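Side-chain contacts in glutamate racemase (Campylobacter jejuni, PDB 3UHF), which belongs to the Asp/Glu/hydantoin racemase family and has two alpha/beta halves, each built on a parallel beta sheet, with D-glutamic acid bound between them: residues Leu40-Glu45 / Leu224-Asp229; Tyr100-Leu105 / Phe111-Val116; Ala119-Thr124 / Glu147-Arg152. All blocks are in the same frame, centred on the assembly; numbering follows the deposited sequence. Where two conformers were deposited one is given.

Interaction 1 (Leu40-Glu45 / Leu224-Asp229)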
loop_
_atom_site.group_PDB
_atom_site.type_symbol
_atom_site.label_atom_id
_atom_site.label_comp_id
_atom_site.label_asym_id
_atom_site.label_seq_id
_atom_site.Cartn_x
_atom_site.Cartn_y
_atom_site.Cartn_z
ATOM N N LEU A 40 0.180 2.158 -7.069
ATOM C CA LEU A 40 0.337 2.132 -8.521
ATOM C C LEU A 40 0.993 3.421 -9.014
ATOM O O LEU A 40 1.895 3.391 -9.858
ATOM C CB LEU A 40 -1.009 1.933 -9.210
ATOM C CG LEU A 40 -0.917 1.832 -10.733
ATOM C CD1 LEU A 40 -0.202 0.552 -11.118
ATOM C CD2 LEU A 40 -2.300 1.900 -11.382
ATOM N N LYS A 41 0.551 4.548 -8.463
ATOM C CA LYS A 41 1.096 5.844 -8.847
ATOM C C LYS A 41 2.611 5.890 -8.652
ATOM O O LYS A 41 3.342 6.317 -9.542
ATOM C CB LYS A 41 0.418 6.959 -8.053
ATOM C CG LYS A 41 0.849 8.364 -8.447
ATOM C CD LYS A 41 -0.073 9.384 -7.781
ATOM C CE LYS A 41 0.198 10.797 -8.264
ATOM N NZ LYS A 41 1.551 11.262 -7.857
ATOM N N SER A 42 3.088 5.441 -7.494
ATOM C CA SER A 42 4.526 5.461 -7.229
ATOM C C SER A 42 5.278 4.573 -8.205
ATOM O O SER A 42 6.327 4.965 -8.726
ATOM C CB SER A 42 4.819 5.003 -5.796
ATOM O OG SER A 42 4.107 5.787 -4.855
ATOM N N LEU A 43 4.748 3.374 -8.442
ATOM C CA LEU A 43 5.396 2.418 -9.350
ATOM C C LEU A 43 5.460 2.931 -10.777
ATOM O O LEU A 43 6.458 2.758 -11.478
ATOM C CB LEU A 43 4.660 1.080 -9.325
ATOM C CG LEU A 43 4.643 0.358 -7.979
ATOM C CD1 LEU A 43 3.651 -0.797 -8.017
ATOM C CD2 LEU A 43 6.047 -0.148 -7.642
ATOM N N TYR A 44 4.378 3.574 -11.187
ATOM C CA TYR A 44 4.223 4.116 -12.525
ATOM C C TYR A 44 5.176 5.282 -12.756
ATOM O O TYR A 44 5.873 5.343 -13.777
ATOM C CB TYR A 44 2.770 4.575 -12.657
ATOM C CG TYR A 44 2.340 5.092 -14.000
ATOM C CD1 TYR A 44 2.392 4.289 -15.133
ATOM C CD2 TYR A 44 1.831 6.373 -14.127
ATOM C CE1 TYR A 44 1.968 4.765 -16.365
ATOM C CE2 TYR A 44 1.406 6.857 -15.347
ATOM C CZ TYR A 44 1.474 6.052 -16.460
ATOM O OH TYR A 44 1.051 6.548 -17.672
ATOM N N GLU A 45 5.207 6.216 -11.814
ATOM C CA GLU A 45 6.039 7.405 -11.984
ATOM C C GLU A 45 7.527 7.081 -11.882
ATOM O O GLU A 45 8.367 7.785 -12.452
ATOM C CB GLU A 45 5.621 8.504 -11.002
ATOM C CG GLU A 45 4.169 8.941 -11.214
ATOM C CD GLU A 45 3.704 10.019 -10.244
ATOM O OE1 GLU A 45 4.438 10.343 -9.281
ATOM O OE2 GLU A 45 2.586 10.544 -10.447
ATOM N N LEU A 224 6.365 11.891 7.043
ATOM C CA LEU A 224 5.370 10.925 6.606
ATOM C C LEU A 224 6.047 9.847 5.763
ATOM O O LEU A 224 6.831 10.154 4.862
ATOM C CB LEU A 224 4.243 11.601 5.808
ATOM C CG LEU A 224 3.077 12.207 6.600
ATOM C CD1 LEU A 224 3.582 13.262 7.556
ATOM C CD2 LEU A 224 2.068 12.816 5.640
ATOM N N ILE A 225 5.756 8.589 6.080
ATOM C CA ILE A 225 6.292 7.459 5.333
ATOM C C ILE A 225 5.217 6.913 4.396
ATOM O O ILE A 225 4.208 6.384 4.847
ATOM C CB ILE A 225 6.793 6.328 6.275
ATOM C CG1 ILE A 225 7.715 6.894 7.362
ATOM C CG2 ILE A 225 7.465 5.234 5.472
ATOM C CD1 ILE A 225 8.970 7.587 6.837
ATOM N N HIS A 226 5.445 7.045 3.090
ATOM C CA HIS A 226 4.458 6.669 2.066
ATOM C C HIS A 226 4.771 5.227 1.610
ATOM O O HIS A 226 5.911 4.926 1.242
ATOM C CB HIS A 226 4.610 7.688 0.925
ATOM C CG HIS A 226 3.625 7.557 -0.194
ATOM N ND1 HIS A 226 3.613 6.486 -1.060
ATOM C CD2 HIS A 226 2.675 8.416 -0.642
ATOM C CE1 HIS A 226 2.671 6.673 -1.970
ATOM N NE2 HIS A 226 2.094 7.839 -1.745
ATOM N N SER A 227 3.787 4.332 1.685
ATOM C CA SER A 227 4.009 2.911 1.384
ATOM C C SER A 227 4.383 2.664 -0.072
ATOM O O SER A 227 5.163 1.751 -0.374
ATOM C CB SER A 227 2.777 2.065 1.766
ATOM O OG SER A 227 2.610 2.015 3.175
ATOM N N GLY A 228 3.829 3.471 -0.973
ATOM C CA GLY A 228 4.150 3.363 -2.389
ATOM C C GLY A 228 5.579 3.778 -2.698
ATOM O O GLY A 228 6.299 3.089 -3.427
ATOM N N ASP A 229 5.995 4.919 -2.172
ATOM C CA ASP A 229 7.383 5.349 -2.364
ATOM C C ASP A 229 8.327 4.345 -1.705
ATOM O O ASP A 229 9.410 4.076 -2.214
ATOM C CB ASP A 229 7.605 6.739 -1.775
ATOM C CG ASP A 229 6.799 7.819 -2.493
ATOM O OD1 ASP A 229 6.409 7.598 -3.662
ATOM O OD2 ASP A 229 6.563 8.891 -1.892
#
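Ser42 carries this contact: it meets His226, Gly228 and Asp229 at the start of helix 227-238. The backbones come close here, with 5.3 Å between Ser42 CA and Gly228 CA. Ser42 CB lies 3.4 Å from Gly228 O. Its hydroxyl sits beside the backbone N (chi1 -56°) and gives a hydrogen bond to Asp229 OD1, 3.2 Å from Ser42 OG. The donor comes from above the carboxylate, 45° out of its plane. Ser42 OG also makes a weak bond to Ser38 O and stands 3.3 Å from His226 CE1. The imidazole is fixed by capping: His226 ND1 accepts from Asp229 N at 3.1 Å and, weakly, from Gly228 N. Asp229 OD1 lies over one face of this ring, toward its rim. Next along the first helix, Leu43 packs further along helix 227-238, on Val232 and Leu235. The contact thus joins helix 37-45, which packs on strand 249-254 through Leu40, to the N-terminal end of helix 227-238, where it follows strand 223-226 of the other sheet.

Interaction 2 (Tyr100-Leu105 / Phe111-Val116)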
loop_
_atom_site.group_PDB
_atom_site.type_symbol
_atom_site.label_atom_id
_atom_site.label_comp_id
_atom_site.label_asym_id
_atom_site.label_seq_id
_atom_site.Cartn_x
_atom_site.Cartn_y
_atom_site.Cartn_z
ATOM N N TYR A 100 -1.355 -10.296 6.331
ATOM C CA TYR A 100 -1.840 -11.662 6.579
ATOM C C TYR A 100 -1.512 -12.699 5.507
ATOM O O TYR A 100 -1.262 -13.860 5.827
ATOM C CB TYR A 100 -3.359 -11.660 6.805
ATOM C CG TYR A 100 -3.771 -10.984 8.089
ATOM C CD1 TYR A 100 -3.660 -11.641 9.311
ATOM C CD2 TYR A 100 -4.248 -9.681 8.085
ATOM C CE1 TYR A 100 -4.026 -11.023 10.491
ATOM C CE2 TYR A 100 -4.617 -9.057 9.255
ATOM C CZ TYR A 100 -4.504 -9.734 10.458
ATOM O OH TYR A 100 -4.875 -9.107 11.629
ATOM N N ALA A 101 -1.519 -12.291 4.240
ATOM C CA ALA A 101 -1.545 -13.259 3.134
ATOM C C ALA A 101 -0.218 -13.625 2.453
ATOM O O ALA A 101 -0.208 -14.494 1.585
ATOM C CB ALA A 101 -2.544 -12.807 2.075
ATOM N N LEU A 102 0.882 -12.973 2.810
ATOM C CA LEU A 102 2.137 -13.203 2.079
ATOM C C LEU A 102 2.650 -14.648 2.095
ATOM O O LEU A 102 3.081 -15.154 1.057
ATOM C CB LEU A 102 3.238 -12.241 2.525
ATOM C CG LEU A 102 2.960 -10.770 2.214
ATOM C CD1 LEU A 102 4.201 -9.933 2.519
ATOM C CD2 LEU A 102 2.519 -10.576 0.760
ATOM N N ASP A 103 2.616 -15.302 3.258
ATOM C CA ASP A 103 3.064 -16.695 3.363
ATOM C C ASP A 103 2.282 -17.590 2.420
ATOM O O ASP A 103 2.859 -18.394 1.694
ATOM C CB ASP A 103 2.925 -17.234 4.793
ATOM C CG ASP A 103 3.966 -16.664 5.742
ATOM O OD1 ASP A 103 4.926 -16.019 5.265
ATOM O OD2 ASP A 103 3.815 -16.850 6.969
ATOM N N ALA A 104 0.961 -17.445 2.438
ATOM C CA ALA A 104 0.096 -18.299 1.638
ATOM C C ALA A 104 0.295 -18.022 0.157
ATOM O O ALA A 104 0.323 -18.950 -0.657
ATOM C CB ALA A 104 -1.361 -18.101 2.031
ATOM N N LEU A 105 0.428 -16.745 -0.189
ATOM C CA LEU A 105 0.635 -16.353 -1.580
ATOM C C LEU A 105 1.940 -16.922 -2.115
ATOM O O LEU A 105 1.996 -17.462 -3.216
ATOM C CB LEU A 105 0.641 -14.824 -1.713
ATOM C CG LEU A 105 -0.730 -14.155 -1.564
ATOM C CD1 LEU A 105 -0.579 -12.648 -1.463
ATOM C CD2 LEU A 105 -1.629 -14.525 -2.734
ATOM N N PHE A 111 6.390 -16.955 -8.843
ATOM C CA PHE A 111 7.113 -15.720 -9.124
ATOM C C PHE A 111 7.185 -14.928 -7.820
ATOM O O PHE A 111 6.443 -15.224 -6.889
ATOM C CB PHE A 111 6.413 -14.921 -10.225
ATOM C CG PHE A 111 4.925 -14.890 -10.091
ATOM C CD1 PHE A 111 4.314 -14.060 -9.159
ATOM C CD2 PHE A 111 4.133 -15.693 -10.895
ATOM C CE1 PHE A 111 2.938 -14.038 -9.028
ATOM C CE2 PHE A 111 2.757 -15.673 -10.772
ATOM C CZ PHE A 111 2.158 -14.840 -9.839
ATOM N N PRO A 112 8.104 -13.949 -7.732
ATOM C CA PRO A 112 8.205 -13.186 -6.484
ATOM C C PRO A 112 6.908 -12.467 -6.136
ATOM O O PRO A 112 6.220 -11.971 -7.028
ATOM C CB PRO A 112 9.300 -12.160 -6.790
ATOM C CG PRO A 112 10.141 -12.814 -7.851
ATOM C CD PRO A 112 9.179 -13.608 -8.683
ATOM N N VAL A 113 6.590 -12.426 -4.846
ATOM C CA VAL A 113 5.442 -11.684 -4.338
ATOM C C VAL A 113 5.938 -10.784 -3.216
ATOM O O VAL A 113 6.554 -11.261 -2.262
ATOM C CB VAL A 113 4.363 -12.628 -3.808
ATOM C CG1 VAL A 113 3.164 -11.837 -3.246
ATOM C CG2 VAL A 113 3.909 -13.589 -4.910
ATOM N N TYR A 114 5.693 -9.483 -3.340
ATOM C CA TYR A 114 6.130 -8.511 -2.338
ATOM C C TYR A 114 4.936 -7.717 -1.841
ATOM O O TYR A 114 4.091 -7.317 -2.646
ATOM C CB TYR A 114 7.138 -7.534 -2.939
ATOM C CG TYR A 114 8.435 -8.198 -3.351
ATOM C CD1 TYR A 114 9.313 -8.683 -2.392
ATOM C CD2 TYR A 114 8.770 -8.354 -4.691
ATOM C CE1 TYR A 114 10.503 -9.303 -2.754
ATOM C CE2 TYR A 114 9.964 -8.976 -5.066
ATOM C CZ TYR A 114 10.817 -9.442 -4.089
ATOM O OH TYR A 114 11.994 -10.053 -4.445
ATOM N N GLY A 115 4.882 -7.498 -0.526
ATOM C CA GLY A 115 3.883 -6.636 0.095
ATOM C C GLY A 115 4.531 -5.291 0.369
ATOM O O GLY A 115 5.636 -5.028 -0.132
ATOM N N VAL A 116 3.869 -4.446 1.157
ATOM C CA VAL A 116 4.358 -3.096 1.407
ATOM C C VAL A 116 4.825 -2.859 2.845
ATOM O O VAL A 116 5.295 -1.771 3.175
ATOM C CB VAL A 116 3.296 -2.035 1.043
ATOM C CG1 VAL A 116 3.111 -1.962 -0.477
ATOM C CG2 VAL A 116 1.956 -2.340 1.748
#
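Leu102 and Leu105 of helix 102-108 cover Val113 and Gly115 in a beta-alpha-beta crossover, the unit that runs from strand 89-92 through helices 95-100 and 102-108 to the parallel strand 113-114. That last strand is an edge strand of its sheet within this chain. The two backbones keep an even spacing, 7.1 Å between Leu102 CA and Gly115 CA and 7.2 Å between Leu105 CA and Val113 CA. Side chains bridge that gap, and the contact is apolar.

Leu102 reaches the strand with the end of its side chain. CD1 continues the chain away from CA (chi2 -172°). Both methyls lie against bare backbone at Gly115: Leu102 CD1 is 4.0 Å and Leu102 CD2 4.1 Å from Gly115 N. CD2 also touches Val113 CG1, at 4.2 Å. Leu105 touches nearer its root: its CB is 4.2 Å from the same Val113 CG1. That methyl is anti to the backbone N (chi1 179°), which places it where both leucines can meet it. The side chain of Tyr114 starts away from the helix, and its ring meets Phe234.

Ile92 of strand 89-92 touches Leu102, Leu105 and Val113, while Leu79 of helix 68-82 packs on Leu105. A glycerol, probably from the crystallisation liquor, is hydrogen-bonded to Tyr100 O and Leu102 N. Branched aliphatic side chains of a connecting helix laid over the strand it leads into are typical of crossovers in parallel alpha/beta folds.

Interaction 3 (Ala119-Thr124 / Glu147-Arg152)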
loop_
_atom_site.group_PDB
_atom_site.type_symbol
_atom_site.label_atom_id
_atom_site.label_comp_id
_atom_site.label_asym_id
_atom_site.label_seq_id
_atom_site.Cartn_x
_atom_site.Cartn_y
_atom_site.Cartn_z
ATOM N N ALA A 119 8.875 -3.025 3.259
ATOM C CA ALA A 119 9.343 -1.806 2.618
ATOM C C ALA A 119 9.100 -0.561 3.469
ATOM O O ALA A 119 9.966 0.304 3.570
ATOM C CB ALA A 119 8.670 -1.649 1.260
ATOM N N GLY A 120 7.909 -0.452 4.049
ATOM C CA GLY A 120 7.574 0.702 4.868
ATOM C C GLY A 120 8.428 0.777 6.129
ATOM O O GLY A 120 8.848 1.850 6.558
ATOM N N VAL A 121 8.683 -0.370 6.743
ATOM C CA VAL A 121 9.594 -0.407 7.889
ATOM C C VAL A 121 11.015 0.024 7.505
ATOM O O VAL A 121 11.638 0.844 8.195
ATOM C CB VAL A 121 9.595 -1.801 8.543
ATOM C CG1 VAL A 121 10.708 -1.906 9.579
ATOM C CG2 VAL A 121 8.222 -2.064 9.177
ATOM N N GLU A 122 11.523 -0.523 6.407
ATOM C CA GLU A 122 12.839 -0.135 5.902
ATOM C C GLU A 122 12.917 1.378 5.658
ATOM O O GLU A 122 13.897 2.022 6.028
ATOM C CB GLU A 122 13.173 -0.886 4.605
ATOM C CG GLU A 122 14.379 -0.295 3.870
ATOM C CD GLU A 122 14.712 -1.015 2.581
ATOM O OE1 GLU A 122 14.365 -2.210 2.441
ATOM O OE2 GLU A 122 15.332 -0.372 1.710
ATOM N N ALA A 123 11.877 1.941 5.040
ATOM C CA ALA A 123 11.859 3.375 4.746
ATOM C C ALA A 123 11.867 4.221 6.020
ATOM O O ALA A 123 12.501 5.290 6.075
ATOM C CB ALA A 123 10.645 3.724 3.879
ATOM N N THR A 124 11.183 3.732 7.052
ATOM C CA THR A 124 11.124 4.425 8.337
ATOM C C THR A 124 12.494 4.444 9.015
ATOM O O THR A 124 12.930 5.476 9.531
ATOM C CB THR A 124 10.085 3.772 9.284
ATOM O OG1 THR A 124 8.809 3.723 8.634
ATOM C CG2 THR A 124 9.946 4.556 10.592
ATOM N N GLU A 147 -0.082 -7.121 14.234
ATOM C CA GLU A 147 1.165 -6.785 14.923
ATOM C C GLU A 147 2.403 -6.873 14.021
ATOM O O GLU A 147 3.536 -6.900 14.508
ATOM C CB GLU A 147 1.338 -7.623 16.196
ATOM C CG GLU A 147 0.272 -7.312 17.235
ATOM C CD GLU A 147 0.365 -8.162 18.485
ATOM O OE1 GLU A 147 1.262 -9.025 18.572
ATOM O OE2 GLU A 147 -0.473 -7.964 19.388
ATOM N N GLU A 148 2.193 -6.901 12.708
ATOM C CA GLU A 148 3.334 -7.061 11.801
ATOM C C GLU A 148 4.287 -5.862 11.825
ATOM O O GLU A 148 5.515 -6.042 11.884
ATOM C CB GLU A 148 2.860 -7.381 10.377
ATOM C CG GLU A 148 2.284 -8.792 10.241
ATOM C CD GLU A 148 3.358 -9.871 10.316
ATOM O OE1 GLU A 148 3.057 -10.987 10.788
ATOM O OE2 GLU A 148 4.507 -9.601 9.898
ATOM N N TYR A 149 3.748 -4.646 11.793
ATOM C CA TYR A 149 4.617 -3.470 11.860
ATOM C C TYR A 149 5.318 -3.418 13.202
ATOM O O TYR A 149 6.519 -3.146 13.267
ATOM C CB TYR A 149 3.835 -2.168 11.661
ATOM C CG TYR A 149 3.554 -1.832 10.217
ATOM C CD1 TYR A 149 2.356 -2.215 9.624
ATOM C CD2 TYR A 149 4.477 -1.132 9.452
ATOM C CE1 TYR A 149 2.078 -1.917 8.307
ATOM C CE2 TYR A 149 4.207 -0.818 8.123
ATOM C CZ TYR A 149 2.999 -1.216 7.562
ATOM O OH TYR A 149 2.710 -0.932 6.256
ATOM N N GLN A 150 4.555 -3.666 14.267
ATOM C CA GLN A 150 5.095 -3.611 15.623
ATOM C C GLN A 150 6.254 -4.592 15.793
ATOM O O GLN A 150 7.311 -4.234 16.317
ATOM C CB GLN A 150 4.019 -3.911 16.673
ATOM C CG GLN A 150 2.860 -2.914 16.737
ATOM C CD GLN A 150 1.692 -3.338 15.860
ATOM O OE1 GLN A 150 1.878 -3.642 14.688
ATOM N NE2 GLN A 150 0.489 -3.385 16.433
ATOM N N LYS A 151 6.050 -5.828 15.342
ATOM C CA LYS A 151 7.069 -6.866 15.489
ATOM C C LYS A 151 8.334 -6.554 14.700
ATOM O O LYS A 151 9.449 -6.796 15.178
ATOM C CB LYS A 151 6.521 -8.235 15.073
ATOM C CG LYS A 151 5.562 -8.873 16.087
ATOM C CD LYS A 151 4.895 -10.115 15.487
ATOM C CE LYS A 151 4.430 -11.098 16.556
ATOM N NZ LYS A 151 3.170 -10.682 17.229
ATOM N N ARG A 152 8.168 -6.041 13.490
ATOM C CA ARG A 152 9.334 -5.693 12.682
ATOM C C ARG A 152 10.125 -4.569 13.336
ATOM O O ARG A 152 11.341 -4.667 13.490
ATOM C CB ARG A 152 8.925 -5.313 11.258
ATOM C CG ARG A 152 8.391 -6.476 10.440
ATOM C CD ARG A 152 8.070 -6.052 9.011
ATOM N NE ARG A 152 7.757 -7.201 8.162
ATOM C CZ ARG A 152 8.673 -7.943 7.548
ATOM N NH1 ARG A 152 9.960 -7.660 7.687
ATOM N NH2 ARG A 152 8.306 -8.972 6.796
#
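Helices 117-128 and 148-155 come nearest, within the segments 119-124 and 147-152, at Val121 and Tyr149, whose CA atoms are 7.1 Å apart, so side chains make the contact. Val121 is its centre on the first helix. Its CG2 methyl, beside the backbone N, touches two residues of the other helix. Val121 CG2 meets Tyr149 CD2 obliquely, at 3.9 Å. The same methyl lies along the arginine, whose chain is extended from CG to NE. Val121 CG2 is 3.9 Å from Arg152 CB and 4.0 Å from Arg152 CD. The second methyl, Val121 CG1, comes to 4.2 Å from Arg152 CB. Both branches of the valine therefore meet the aliphatic part of the arginine, about one turn along from the tyrosine.

Val121 and Tyr149 slide past each other in opposite directions. The tyrosine CG lies beside its backbone N (chi1 -81°), and the side chain runs past the valine instead of ending on it. Its hydroxyl goes on to bond Asn95 ND2, a residue of the D-glutamic acid pocket. The tyrosine is thus linked to a pocket residue at its polar end and packed on helix 117-128 by its ring, which also touches Ile117.

Within the first helix, Thr124 OG1 and Thr124 N both bond Gly120 O, from opposite faces of the carbonyl plane, so two bonds grip that oxygen.

Helix 117-128 lies between several elements. Ala119 and Ala123 pack on helix 227-238, Thr124 touches strands 199-202 and 223-226, and Val121 faces helix 148-155.

The three contacts are about 15 to 18 Å apart, centre to centre, and touch one another directly. Interaction 2 leads straight into interaction 3, because strand 113-114 is followed by helix 117-128. These two also meet where Val116 O is 4.1 Å from Tyr149 OH. Interactions 1 and 2 touch where Ser227 CB packs 4.2 Å from Val116 CB. Interactions 1 and 3 touch at Ile225, whose CG1 is 3.6 Å from Thr124 OG1. Asn95, the partner of Tyr149, is also weakly bonded to Ser227 OG of interaction 1. The side chain of Tyr149 is about 8 Å from the D-glutamic acid, with Gly115 about 10 Å and Gly228 about 11 Å away.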